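Local coordinates for ferric vibriobactin ABC transporter, periplasmic ferric vibriobactin-binding protein (Vibrio cholerae, PDB 3R5T), which binds ferric vibriobactin in the periplasm of Vibrio cholerae and probably delivers it to an ABC transporter for iron uptake, at residues 76-79 / 80-83; 106-110 / 111-115; 119-123 / 124-128; 143-146 / 147-151; 182-185 / 186-189. All blocks are in the same frame, centred on the assembly; numbering follows the deposited sequence.

How the contacts relate
Contacts 1, 3 and 5 are helix N-termini, each with a polar side chain, Asp-78, Thr-122 or Ser-184, accepting an amide N-H; contact 2 is where a helix gives way to a strand, and contact 4 lies within one long helix. Contact 1 is at the surface, its centre about 25 Å from that of the chain, and packs Leu-79, Val-82 and Tyr-83 against contact 2. Contacts 3 and 5 lie deeper, their centres about 9 Å from the chain centre, and touch each other as well as contact 4. Capping and turn bonds prevail in contacts 1, 2 and 5, whereas contacts 3 and 4 add aromatic faces and a shared glutamine-glutamate link.

Contact 1: 76-79 / 80-83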
loop_
_atom_site.group_PDB
_atom_site.type_symbol
_atom_site.label_atom_id
_atom_site.label_comp_id
_atom_site.label_asym_id
_atom_site.label_seq_id
_atom_site.Cartn_x
_atom_site.Cartn_y
_atom_site.Cartn_z
ATOM N N SER A 76 18.144 7.744 4.692
ATOM C CA SER A 76 19.595 7.690 4.834
ATOM C C SER A 76 20.260 6.509 4.104
ATOM O O SER A 76 20.709 5.570 4.763
ATOM C CB SER A 76 19.967 7.643 6.331
ATOM O OG SER A 76 19.075 6.824 7.092
ATOM N N VAL A 77 20.360 6.550 2.771
ATOM C CA VAL A 77 20.850 5.372 2.029
ATOM C C VAL A 77 22.295 5.023 2.419
ATOM O O VAL A 77 23.186 5.864 2.330
ATOM C CB VAL A 77 20.768 5.563 0.508
ATOM C CG1 VAL A 77 21.408 4.378 -0.208
ATOM C CG2 VAL A 77 19.327 5.712 0.074
ATOM N N ASP A 78 22.514 3.779 2.838
ATOM C CA ASP A 78 23.842 3.307 3.221
ATOM C C ASP A 78 24.475 2.579 2.034
ATOM O O ASP A 78 24.201 1.398 1.773
ATOM C CB ASP A 78 23.734 2.399 4.454
ATOM C CG ASP A 78 25.086 1.911 4.963
ATOM O OD1 ASP A 78 26.074 1.953 4.204
ATOM O OD2 ASP A 78 25.150 1.480 6.137
ATOM N N LEU A 79 25.298 3.293 1.279
ATOM C CA LEU A 79 25.867 2.706 0.065
ATOM C C LEU A 79 26.787 1.521 0.356
ATOM O O LEU A 79 26.830 0.575 -0.434
ATOM C CB LEU A 79 26.636 3.752 -0.741
ATOM C CG LEU A 79 25.760 4.866 -1.335
ATOM C CD1 LEU A 79 26.648 5.940 -1.945
ATOM C CD2 LEU A 79 24.761 4.312 -2.357
ATOM N N GLU A 80 27.524 1.571 1.464
ATOM C CA GLU A 80 28.402 0.456 1.818
ATOM C C GLU A 80 27.563 -0.812 1.942
ATOM O O GLU A 80 27.946 -1.867 1.444
ATOM C CB GLU A 80 29.147 0.745 3.120
ATOM C CG GLU A 80 29.961 -0.431 3.625
ATOM C CD GLU A 80 30.714 -0.093 4.892
ATOM O OE1 GLU A 80 31.368 0.979 4.925
ATOM O OE2 GLU A 80 30.661 -0.890 5.859
ATOM N N SER A 81 26.421 -0.699 2.602
ATOM C CA SER A 81 25.564 -1.858 2.796
ATOM C C SER A 81 25.073 -2.402 1.458
ATOM O O SER A 81 25.011 -3.617 1.270
ATOM C CB SER A 81 24.402 -1.546 3.747
ATOM O OG SER A 81 23.485 -0.618 3.191
ATOM N N VAL A 82 24.756 -1.514 0.519
ATOM C CA VAL A 82 24.326 -1.972 -0.814
ATOM C C VAL A 82 25.454 -2.744 -1.516
ATOM O O VAL A 82 25.229 -3.831 -2.048
ATOM C CB VAL A 82 23.849 -0.810 -1.709
ATOM C CG1 VAL A 82 23.365 -1.354 -3.063
ATOM C CG2 VAL A 82 22.718 -0.066 -1.025
ATOM N N TYR A 83 26.661 -2.182 -1.521
ATOM C CA TYR A 83 27.820 -2.855 -2.105
ATOM C C TYR A 83 28.010 -4.242 -1.491
ATOM O O TYR A 83 28.212 -5.226 -2.208
ATOM C CB TYR A 83 29.103 -2.026 -1.919
ATOM C CG TYR A 83 29.307 -0.937 -2.952
ATOM C CD1 TYR A 83 29.926 -1.208 -4.172
ATOM C CD2 TYR A 83 28.884 0.363 -2.710
ATOM C CE1 TYR A 83 30.117 -0.206 -5.117
ATOM C CE2 TYR A 83 29.062 1.364 -3.643
ATOM C CZ TYR A 83 29.667 1.076 -4.850
ATOM O OH TYR A 83 29.831 2.082 -5.776
#
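Asp-78 and Ser-81 meet at the start of helix 79-85, where Asp-78 is the N-cap. Its OD1 accepts the main-chain N-H of Ser-81 at 3.1 Å, and the amide reaches the oxygen from above the carboxylate plane, 68° out of it, not from within it. CG lies anti to the backbone N (chi1 -177°), which carries the carboxylate forward over the first turn. Aspartate suits this place because a short anionic side chain can accept from an amide that has no earlier carbonyl to pair with, and its charge should interact well with the positive end of the helix dipole.

The carbonyl of the same residue is gripped twice. Val-82 N reaches Asp-78 O at 3.2 Å, lying in the carbonyl plane, and Ser-81 OG donates to that oxygen at 2.6 Å; Ser-81 is modelled in two conformers, so the hydroxyl bond holds for the one described. Serine is small enough to fold its hydroxyl back against its own helix turn.

Next out, Trp-72 of strand 69-73 packs against Asp-78, Ser-81 and Val-82, so the cap is seated beside the parallel sheet. Buried Val-82, a compact branched residue, also touches Ile-110 in the loop before strand 113-116, and Tyr-83 covers that isoleucine too. The helix then continues with Tyr-83 N bonded to Leu-79 O at 3.0 Å, and the tyrosine ring turns its edge to the same carbonyl, CD2 lying 3.1 Å from Leu-79 O.

Contact 2: 106-110 / 111-115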
loop_
_atom_site.group_PDB
_atom_site.type_symbol
_atom_site.label_atom_id
_atom_site.label_comp_id
_atom_site.label_asym_id
_atom_site.label_seq_id
_atom_site.Cartn_x
_atom_site.Cartn_y
_atom_site.Cartn_z
ATOM N N LEU A 106 23.811 7.074 -7.930
ATOM C CA LEU A 106 24.767 6.374 -7.075
ATOM C C LEU A 106 24.463 4.883 -7.026
ATOM O O LEU A 106 25.370 4.051 -7.055
ATOM C CB LEU A 106 24.801 6.975 -5.663
ATOM C CG LEU A 106 25.416 8.368 -5.563
ATOM C CD1 LEU A 106 25.036 9.070 -4.252
ATOM C CD2 LEU A 106 26.931 8.265 -5.700
ATOM N N LEU A 107 23.177 4.536 -6.996
ATOM C CA LEU A 107 22.768 3.140 -6.905
ATOM C C LEU A 107 23.007 2.387 -8.217
ATOM O O LEU A 107 23.429 1.232 -8.213
ATOM C CB LEU A 107 21.298 3.048 -6.499
ATOM C CG LEU A 107 20.980 3.566 -5.086
ATOM C CD1 LEU A 107 19.495 3.823 -4.928
ATOM C CD2 LEU A 107 21.478 2.580 -4.032
ATOM N N GLN A 108 22.734 3.046 -9.336
ATOM C CA GLN A 108 22.921 2.432 -10.650
ATOM C C GLN A 108 24.390 2.086 -10.901
ATOM O O GLN A 108 24.695 1.198 -11.695
ATOM C CB GLN A 108 22.351 3.340 -11.746
ATOM C CG GLN A 108 22.536 2.834 -13.180
ATOM C CD GLN A 108 21.734 1.579 -13.506
ATOM O OE1 GLN A 108 20.577 1.417 -13.094
ATOM N NE2 GLN A 108 22.348 0.690 -14.281
ATOM N N ALA A 109 25.299 2.781 -10.219
ATOM C CA ALA A 109 26.723 2.466 -10.313
ATOM C C ALA A 109 27.016 1.100 -9.710
ATOM O O ALA A 109 28.056 0.494 -10.000
ATOM C CB ALA A 109 27.558 3.548 -9.617
ATOM N N ILE A 110 26.107 0.621 -8.867
ATOM C CA ILE A 110 26.272 -0.646 -8.163
ATOM C C ILE A 110 25.588 -1.821 -8.851
ATOM O O ILE A 110 26.168 -2.896 -8.976
ATOM C CB ILE A 110 25.729 -0.557 -6.720
ATOM C CG1 ILE A 110 26.291 0.683 -6.013
ATOM C CG2 ILE A 110 26.042 -1.844 -5.961
ATOM C CD1 ILE A 110 25.781 0.877 -4.587
ATOM N N ALA A 111 24.353 -1.601 -9.291
ATOM C CA ALA A 111 23.563 -2.631 -9.968
ATOM C C ALA A 111 22.425 -1.983 -10.743
ATOM O O ALA A 111 22.059 -0.833 -10.481
ATOM C CB ALA A 111 23.007 -3.639 -8.951
ATOM N N PRO A 112 21.830 -2.726 -11.689
ATOM C CA PRO A 112 20.662 -2.203 -12.406
ATOM C C PRO A 112 19.623 -1.712 -11.408
ATOM O O PRO A 112 19.235 -2.448 -10.499
ATOM C CB PRO A 112 20.142 -3.424 -13.166
ATOM C CG PRO A 112 21.394 -4.249 -13.419
ATOM C CD PRO A 112 22.220 -4.071 -12.161
ATOM N N THR A 113 19.185 -0.472 -11.573
ATOM C CA THR A 113 18.288 0.174 -10.620
ATOM C C THR A 113 17.006 0.606 -11.325
ATOM O O THR A 113 17.058 1.268 -12.360
ATOM C CB THR A 113 19.007 1.379 -9.968
ATOM O OG1 THR A 113 20.148 0.894 -9.261
ATOM C CG2 THR A 113 18.108 2.115 -8.983
ATOM N N ILE A 114 15.867 0.204 -10.768
ATOM C CA ILE A 114 14.564 0.539 -11.343
ATOM C C ILE A 114 13.725 1.400 -10.399
ATOM O O ILE A 114 13.919 1.382 -9.174
ATOM C CB ILE A 114 13.784 -0.720 -11.790
ATOM C CG1 ILE A 114 13.403 -1.611 -10.584
ATOM C CG2 ILE A 114 14.582 -1.462 -12.875
ATOM C CD1 ILE A 114 12.390 -2.721 -10.949
ATOM N N LEU A 115 12.804 2.155 -10.990
ATOM C CA LEU A 115 12.017 3.154 -10.273
ATOM C C LEU A 115 10.527 2.947 -10.578
ATOM O O LEU A 115 10.108 2.991 -11.745
ATOM C CB LEU A 115 12.473 4.544 -10.722
ATOM C CG LEU A 115 11.731 5.782 -10.235
ATOM C CD1 LEU A 115 11.835 5.913 -8.722
ATOM C CD2 LEU A 115 12.247 7.033 -10.925
#
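The flat amide of Gln-108 reaches over to Thr-113, with OE1 accepting the main-chain N-H at 2.8 Å; the donor is tilted 35° from the amide carbonyl plane. At the other tip of the amide, NE2 lies 3.8 Å from Pro-112 CA. This joins helix 104-108 to strand 113-116 in the beta-alpha-beta unit that starts with strand 89-93. The glutamine chain leaves with CG anti to the backbone N and then bends at chi2 (68°), which folds the amide back across the turn. The side chains of Gln-108 and Thr-113 run past one another head to tail.

As the helix winds down, Leu-107 O accepts twice, from Ile-110 N at 2.8 Å and from Ala-111 N at 3.2 Å. Pro-112, with no N-H to give, suits the extended link into the strand, where its main chain pairs with Ile-90. Thr-113, beta-branched and well suited to a strand, lies with its methyl 4.1 Å from Leu-107 CB, while Leu-107 also touches Leu-79 of helix 79-85. The threonine hydroxyl is used locally: OG1 donates to Ala-111 O at 2.9 Å, an oxygen that Gln-108 CA also approaches at 3.4 Å.

Contact 3: 119-123 / 124-128; sequences SDQTW and QSLAQ
The N-terminus of helix 123-134 is capped by Thr-122, whose OG1 accepts the main-chain N-H of Ser-125 at 2.9 Å. A threonine serves well here: the hydroxyl sits between the backbone N and carbonyl carbon (chi1 57°), facing the first turn, while its methyl packs on Gln-188. The ordinary helical bonds follow, including Leu-126 N to Thr-122 O at 3.1 Å. Gln-121 stands over the same turn; its OE1 comes near Ser-125 OG, but that bond is implausibly short and the serine has two conformers, so its detail is doubtful. Gln-121 NE2 is held by Asp-117 O and Gln-129 OE1.

The helix follows strand 113-116, the edge of the parallel sheet, and precedes helix 137-155, through which the chain passes on to the second, mixed sheet. Facing that neighbouring helix, the Gln-124 amide stacks on the Trp-123 indole, their planes 11° apart. CG is centred over the six-membered ring, 3.8 Å from its centroid in a CH-pi contact, and OE1 hovers 3.2 Å above the indole plane, toward its rim. The amide is fixed from its other end, since NE2 probably bonds to Glu-148 OE1. Beyond it, Trp-123 and Phe-147 meet edge-to-face, and Leu-272 and Ala-275 also touch the indole. Trp-123 NE1 is buried without a polar partner; OE1 lies 3.4 Å from NE1, above the ring and badly placed to accept its N-H.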
loop_
_atom_site.group_PDB
_atom_site.type_symbol
_atom_site.label_atom_id
_atom_site.label_comp_id
_atom_site.label_asym_id
_atom_site.label_seq_id
_atom_site.Cartn_x
_atom_site.Cartn_y
_atom_site.Cartn_z
ATOM N N SER A 119 2.086 4.830 -5.644
ATOM C CA SER A 119 1.053 5.712 -5.104
ATOM C C SER A 119 -0.237 5.782 -5.921
ATOM O O SER A 119 -1.237 6.285 -5.433
ATOM C CB SER A 119 1.613 7.132 -4.879
ATOM O OG SER A 119 1.815 7.837 -6.102
ATOM N N ASP A 120 -0.207 5.310 -7.160
ATOM C CA ASP A 120 -1.389 5.434 -8.016
ATOM C C ASP A 120 -1.742 4.139 -8.712
ATOM O O ASP A 120 -2.401 4.139 -9.761
ATOM C CB ASP A 120 -1.199 6.535 -9.057
ATOM C CG ASP A 120 -0.038 6.266 -10.002
ATOM O OD1 ASP A 120 0.035 7.009 -11.010
ATOM O OD2 ASP A 120 0.788 5.349 -9.756
ATOM N N GLN A 121 -1.313 3.028 -8.137
ATOM C CA GLN A 121 -1.749 1.758 -8.697
ATOM C C GLN A 121 -2.111 0.779 -7.596
ATOM O O GLN A 121 -1.755 0.944 -6.438
ATOM C CB GLN A 121 -0.741 1.177 -9.703
ATOM C CG GLN A 121 0.644 1.005 -9.146
ATOM C CD GLN A 121 1.672 0.473 -10.171
ATOM O OE1 GLN A 121 1.335 -0.278 -11.086
ATOM N NE2 GLN A 121 2.927 0.873 -10.009
ATOM N N THR A 122 -2.909 -0.207 -7.957
ATOM C CA THR A 122 -3.258 -1.274 -7.037
ATOM C C THR A 122 -2.000 -2.050 -6.660
ATOM O O THR A 122 -0.993 -1.978 -7.364
ATOM C CB THR A 122 -4.230 -2.246 -7.683
ATOM O OG1 THR A 122 -3.645 -2.756 -8.883
ATOM C CG2 THR A 122 -5.522 -1.550 -8.058
ATOM N N TRP A 123 -2.055 -2.834 -5.593
ATOM C CA TRP A 123 -0.927 -3.716 -5.330
ATOM C C TRP A 123 -0.744 -4.706 -6.497
ATOM O O TRP A 123 0.384 -5.065 -6.828
ATOM C CB TRP A 123 -1.018 -4.421 -3.959
ATOM C CG TRP A 123 -1.999 -5.548 -3.864
ATOM C CD1 TRP A 123 -3.252 -5.511 -3.298
ATOM C CD2 TRP A 123 -1.799 -6.886 -4.305
ATOM N NE1 TRP A 123 -3.836 -6.749 -3.369
ATOM C CE2 TRP A 123 -2.973 -7.612 -3.996
ATOM C CE3 TRP A 123 -0.748 -7.548 -4.964
ATOM C CZ2 TRP A 123 -3.109 -8.971 -4.297
ATOM C CZ3 TRP A 123 -0.892 -8.890 -5.269
ATOM C CH2 TRP A 123 -2.064 -9.588 -4.945
ATOM N N GLN A 124 -1.843 -5.132 -7.117
ATOM C CA GLN A 124 -1.755 -6.058 -8.228
ATOM C C GLN A 124 -0.981 -5.464 -9.392
ATOM O O GLN A 124 -0.151 -6.160 -10.004
ATOM C CB GLN A 124 -3.153 -6.466 -8.686
ATOM C CG GLN A 124 -3.920 -7.307 -7.664
ATOM C CD GLN A 124 -4.867 -6.500 -6.794
ATOM O OE1 GLN A 124 -4.563 -5.380 -6.339
ATOM N NE2 GLN A 124 -6.025 -7.082 -6.536
ATOM N N SER A 125 -1.250 -4.208 -9.718
ATOM C CA SER A 125 -0.558 -3.541 -10.814
ATOM C C SER A 125 0.935 -3.413 -10.508
ATOM O O SER A 125 1.791 -3.609 -11.376
ATOM C CB SER A 125 -1.185 -2.172 -11.065
ATOM O OG SER A 125 -0.513 -1.475 -12.097
ATOM N N LEU A 126 1.254 -3.078 -9.263
ATOM C CA LEU A 126 2.644 -3.006 -8.859
ATOM C C LEU A 126 3.276 -4.404 -8.952
ATOM O O LEU A 126 4.400 -4.545 -9.421
ATOM C CB LEU A 126 2.725 -2.467 -7.441
ATOM C CG LEU A 126 4.135 -2.329 -6.867
ATOM C CD1 LEU A 126 4.917 -1.275 -7.640
ATOM C CD2 LEU A 126 4.105 -1.995 -5.367
ATOM N N ALA A 127 2.558 -5.430 -8.504
ATOM C CA ALA A 127 3.081 -6.803 -8.612
ATOM C C ALA A 127 3.374 -7.185 -10.066
ATOM O O ALA A 127 4.378 -7.827 -10.373
ATOM C CB ALA A 127 2.119 -7.787 -7.993
ATOM N N GLN A 128 2.460 -6.834 -10.969
ATOM C CA GLN A 128 2.664 -7.102 -12.387
ATOM C C GLN A 128 3.902 -6.383 -12.918
ATOM O O GLN A 128 4.700 -6.957 -13.669
ATOM C CB GLN A 128 1.426 -6.697 -13.179
ATOM C CG GLN A 128 0.211 -7.523 -12.857
ATOM C CD GLN A 128 -0.933 -7.233 -13.794
ATOM O OE1 GLN A 128 -1.951 -6.666 -13.393
ATOM N NE2 GLN A 128 -0.765 -7.602 -15.063
#

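Contact 4: 143-146 / 147-151; sequences TIHN and FEQWT
Phe-147 touches the preceding turn through its backbone, with its N bonded to Thr-143 O at 3.1 Å, while its ring packs on Leu-189 and Leu-272. An aromatic residue fits this buried side of helix 137-155, which packs on helices 123-134, 185-192 and 272-286. Glu-148 comes next; its N bonds to Ile-144 O, and its side chain, bent at chi2 (93°), runs alongside Ile-144. OE1 lies in the plane of the Phe-147 ring, at its edge, and OE2 is 3.7 Å from Ile-144 CG2. Glu-148 OE1 is also 2.9 Å from Ile-144 O, oxygens that cannot bond unless one carries a proton.

Gln-149 belongs to the outer side, where polar residues are at home. Its CG sits off-centre over the His-145 ring, 4.1 Å from the centroid, and its amide crosses that ring obliquely with the planes 49° apart. Trp-150 returns to the buried side: its N pairs with Asn-146 O at 3.2 Å and its indole NE1 with Leu-294 O.

The close carbonyl of Ile-144, with the Ile-144 side chain and Phe-147 ring beside the carboxylate, would be expected to raise the pKa of Glu-148, although the Gln-124 amide should partly offset this.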
loop_
_atom_site.group_PDB
_atom_site.type_symbol
_atom_site.label_atom_id
_atom_site.label_comp_id
_atom_site.label_asym_id
_atom_site.label_seq_id
_atom_site.Cartn_x
_atom_site.Cartn_y
_atom_site.Cartn_z
ATOM N N THR A 143 -0.718 -15.275 -8.400
ATOM C CA THR A 143 -1.043 -14.592 -7.140
ATOM C C THR A 143 -2.217 -13.620 -7.290
ATOM O O THR A 143 -3.151 -13.605 -6.473
ATOM C CB THR A 143 0.192 -13.858 -6.601
ATOM O OG1 THR A 143 1.238 -14.806 -6.362
ATOM C CG2 THR A 143 -0.129 -13.127 -5.289
ATOM N N ILE A 144 -2.163 -12.808 -8.337
ATOM C CA ILE A 144 -3.212 -11.839 -8.621
ATOM C C ILE A 144 -4.530 -12.540 -8.934
ATOM O O ILE A 144 -5.584 -12.176 -8.408
ATOM C CB ILE A 144 -2.794 -10.917 -9.792
ATOM C CG1 ILE A 144 -1.619 -10.037 -9.352
ATOM C CG2 ILE A 144 -3.959 -10.066 -10.286
ATOM C CD1 ILE A 144 -0.915 -9.429 -10.530
ATOM N N HIS A 145 -4.470 -13.568 -9.773
ATOM C CA HIS A 145 -5.678 -14.270 -10.142
ATOM C C HIS A 145 -6.350 -14.926 -8.930
ATOM O O HIS A 145 -7.584 -14.877 -8.777
ATOM C CB HIS A 145 -5.366 -15.322 -11.204
ATOM C CG HIS A 145 -6.477 -16.292 -11.411
ATOM N ND1 HIS A 145 -7.570 -16.003 -12.200
ATOM C CD2 HIS A 145 -6.697 -17.522 -10.890
ATOM C CE1 HIS A 145 -8.401 -17.031 -12.183
ATOM N NE2 HIS A 145 -7.893 -17.965 -11.398
ATOM N N ASN A 146 -5.547 -15.538 -8.058
ATOM C CA ASN A 146 -6.124 -16.190 -6.886
ATOM C C ASN A 146 -6.790 -15.175 -5.966
ATOM O O ASN A 146 -7.848 -15.449 -5.388
ATOM C CB ASN A 146 -5.063 -16.958 -6.100
ATOM C CG ASN A 146 -4.592 -18.210 -6.809
ATOM O OD1 ASN A 146 -5.240 -18.710 -7.724
ATOM N ND2 ASN A 146 -3.449 -18.726 -6.374
ATOM N N PHE A 147 -6.170 -14.006 -5.821
ATOM C CA PHE A 147 -6.701 -12.993 -4.928
ATOM C C PHE A 147 -8.010 -12.462 -5.478
ATOM O O PHE A 147 -8.960 -12.220 -4.730
ATOM C CB PHE A 147 -5.694 -11.859 -4.766
ATOM C CG PHE A 147 -6.102 -10.837 -3.745
ATOM C CD1 PHE A 147 -5.862 -11.048 -2.396
ATOM C CD2 PHE A 147 -6.726 -9.664 -4.140
ATOM C CE1 PHE A 147 -6.252 -10.096 -1.460
ATOM C CE2 PHE A 147 -7.106 -8.715 -3.213
ATOM C CZ PHE A 147 -6.868 -8.934 -1.883
ATOM N N GLU A 148 -8.072 -12.318 -6.797
ATOM C CA GLU A 148 -9.272 -11.793 -7.433
ATOM C C GLU A 148 -10.429 -12.796 -7.375
ATOM O O GLU A 148 -11.585 -12.402 -7.238
ATOM C CB GLU A 148 -8.969 -11.311 -8.857
ATOM C CG GLU A 148 -8.870 -9.775 -8.953
ATOM C CD GLU A 148 -7.461 -9.172 -8.801
ATOM O OE1 GLU A 148 -6.680 -9.527 -7.863
ATOM O OE2 GLU A 148 -7.150 -8.273 -9.622
ATOM N N GLN A 149 -10.122 -14.082 -7.461
ATOM C CA GLN A 149 -11.138 -15.115 -7.255
ATOM C C GLN A 149 -11.729 -15.000 -5.855
ATOM O O GLN A 149 -12.939 -15.151 -5.650
ATOM C CB GLN A 149 -10.540 -16.512 -7.448
ATOM C CG GLN A 149 -10.476 -16.992 -8.893
ATOM C CD GLN A 149 -10.300 -18.502 -8.990
ATOM O OE1 GLN A 149 -9.851 -19.144 -8.038
ATOM N NE2 GLN A 149 -10.655 -19.076 -10.143
ATOM N N TRP A 150 -10.874 -14.718 -4.883
ATOM C CA TRP A 150 -11.315 -14.553 -3.509
ATOM C C TRP A 150 -12.168 -13.304 -3.326
ATOM O O TRP A 150 -13.214 -13.364 -2.680
ATOM C CB TRP A 150 -10.096 -14.488 -2.591
ATOM C CG TRP A 150 -10.429 -14.423 -1.124
ATOM C CD1 TRP A 150 -11.266 -15.243 -0.430
ATOM C CD2 TRP A 150 -9.888 -13.501 -0.173
ATOM N NE1 TRP A 150 -11.301 -14.870 0.901
ATOM C CE2 TRP A 150 -10.458 -13.806 1.080
ATOM C CE3 TRP A 150 -8.979 -12.448 -0.263
ATOM C CZ2 TRP A 150 -10.145 -13.090 2.241
ATOM C CZ3 TRP A 150 -8.673 -11.727 0.891
ATOM C CH2 TRP A 150 -9.259 -12.058 2.122
ATOM N N THR A 151 -11.743 -12.179 -3.893
ATOM C CA THR A 151 -12.501 -10.944 -3.698
ATOM C C THR A 151 -13.872 -11.038 -4.334
ATOM O O THR A 151 -14.821 -10.441 -3.841
ATOM C CB THR A 151 -11.755 -9.666 -4.162
ATOM O OG1 THR A 151 -11.381 -9.776 -5.538
ATOM C CG2 THR A 151 -10.517 -9.425 -3.307
#

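Contact 5: 182-185 / 186-189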
loop_
_atom_site.group_PDB
_atom_site.type_symbol
_atom_site.label_atom_id
_atom_site.label_comp_id
_atom_site.label_asym_id
_atom_site.label_seq_id
_atom_site.Cartn_x
_atom_site.Cartn_y
_atom_site.Cartn_z
ATOM N N ALA A 182 -9.225 8.019 -5.753
ATOM C CA ALA A 182 -9.732 6.881 -6.528
ATOM C C ALA A 182 -8.675 5.896 -7.007
ATOM O O ALA A 182 -8.930 4.703 -7.039
ATOM C CB ALA A 182 -10.548 7.395 -7.709
ATOM N N GLN A 183 -7.508 6.389 -7.387
ATOM C CA GLN A 183 -6.465 5.514 -7.926
ATOM C C GLN A 183 -5.620 4.840 -6.847
ATOM O O GLN A 183 -4.746 4.021 -7.147
ATOM C CB GLN A 183 -5.553 6.299 -8.872
ATOM C CG GLN A 183 -6.292 6.896 -10.058
ATOM C CD GLN A 183 -5.582 8.090 -10.655
ATOM O OE1 GLN A 183 -6.216 8.979 -11.235
ATOM N NE2 GLN A 183 -4.263 8.125 -10.515
ATOM N N SER A 184 -5.854 5.195 -5.583
ATOM C CA SER A 184 -5.056 4.617 -4.494
ATOM C C SER A 184 -5.274 3.118 -4.357
ATOM O O SER A 184 -6.367 2.587 -4.654
ATOM C CB SER A 184 -5.369 5.315 -3.162
ATOM O OG SER A 184 -6.664 4.984 -2.673
ATOM N N ALA A 185 -4.235 2.432 -3.898
ATOM C CA ALA A 185 -4.365 1.007 -3.624
ATOM C C ALA A 185 -5.491 0.748 -2.623
ATOM O O ALA A 185 -6.212 -0.252 -2.737
ATOM C CB ALA A 185 -3.062 0.412 -3.169
ATOM N N HIS A 186 -5.669 1.663 -1.676
ATOM C CA HIS A 186 -6.712 1.519 -0.669
ATOM C C HIS A 186 -8.112 1.594 -1.273
ATOM O O HIS A 186 -8.956 0.759 -0.983
ATOM C CB HIS A 186 -6.584 2.625 0.382
ATOM C CG HIS A 186 -5.375 2.518 1.246
ATOM N ND1 HIS A 186 -4.128 2.927 0.832
ATOM C CD2 HIS A 186 -5.240 2.131 2.536
ATOM C CE1 HIS A 186 -3.263 2.768 1.825
ATOM N NE2 HIS A 186 -3.911 2.273 2.866
ATOM N N ALA A 187 -8.377 2.649 -2.027
ATOM C CA ALA A 187 -9.692 2.822 -2.637
ATOM C C ALA A 187 -10.017 1.651 -3.552
ATOM O O ALA A 187 -11.118 1.111 -3.493
ATOM C CB ALA A 187 -9.740 4.113 -3.423
ATOM N N GLN A 188 -9.042 1.235 -4.361
ATOM C CA GLN A 188 -9.316 0.184 -5.346
ATOM C C GLN A 188 -9.554 -1.165 -4.668
ATOM O O GLN A 188 -10.389 -1.948 -5.117
ATOM C CB GLN A 188 -8.207 0.126 -6.402
ATOM C CG GLN A 188 -8.083 1.447 -7.193
ATOM C CD GLN A 188 -7.311 1.315 -8.499
ATOM O OE1 GLN A 188 -7.781 0.670 -9.443
ATOM N NE2 GLN A 188 -6.129 1.954 -8.572
ATOM N N LEU A 189 -8.850 -1.425 -3.569
ATOM C CA LEU A 189 -9.093 -2.643 -2.804
ATOM C C LEU A 189 -10.534 -2.691 -2.299
ATOM O O LEU A 189 -11.249 -3.688 -2.480
ATOM C CB LEU A 189 -8.115 -2.753 -1.629
ATOM C CG LEU A 189 -8.391 -3.921 -0.669
ATOM C CD1 LEU A 189 -8.173 -5.275 -1.322
ATOM C CD2 LEU A 189 -7.504 -3.818 0.540
#
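Gln-188 arches back over the start of its own helix, 185-192, where Ser-184 is the N-cap. Its CB begins 3.5 Å from Ser-184 O, the carbonyl to which Gln-188 N is bonded in the first helical turn. CG rests against two carbonyl oxygens, 3.3 Å from Ser-184 O and 3.4 Å from Ala-182 O. With the chain extended beyond CG, CD lies 4.0 Å from Gln-183 O, over the preceding loop. At the tip, NE2 donates to Gln-183 O at 2.9 Å. That carbonyl lies close to the amide plane of Gln-188, 12° out of it, yet the N-H comes from above the plane of the carbonyl itself, 56° out. Glutamine suits the place: it is long enough to span from the helix to the loop and carries an N-H for a carbonyl ahead of the helix.

The loop 182-185 comes from strand 177-180 of the mixed sheet. Ala-185, with only a methyl, allows close approach to Gln-121 O of the loop before helix 123-134. Buried His-186 is fixed through NE2 to Ser-267 O and meets Phe-214 edge-to-face; its side chain comes within about 6 Å of the bound vibriobactin. Leu-189 faces helix 272-286. Ser-184 OG donates to Lys-181 O, which fixes the hydroxyl, and accepts from Ala-187 N at 3.0 Å, the capping bond, while the Ala-187 methyl sits 3.3 Å from the same OG.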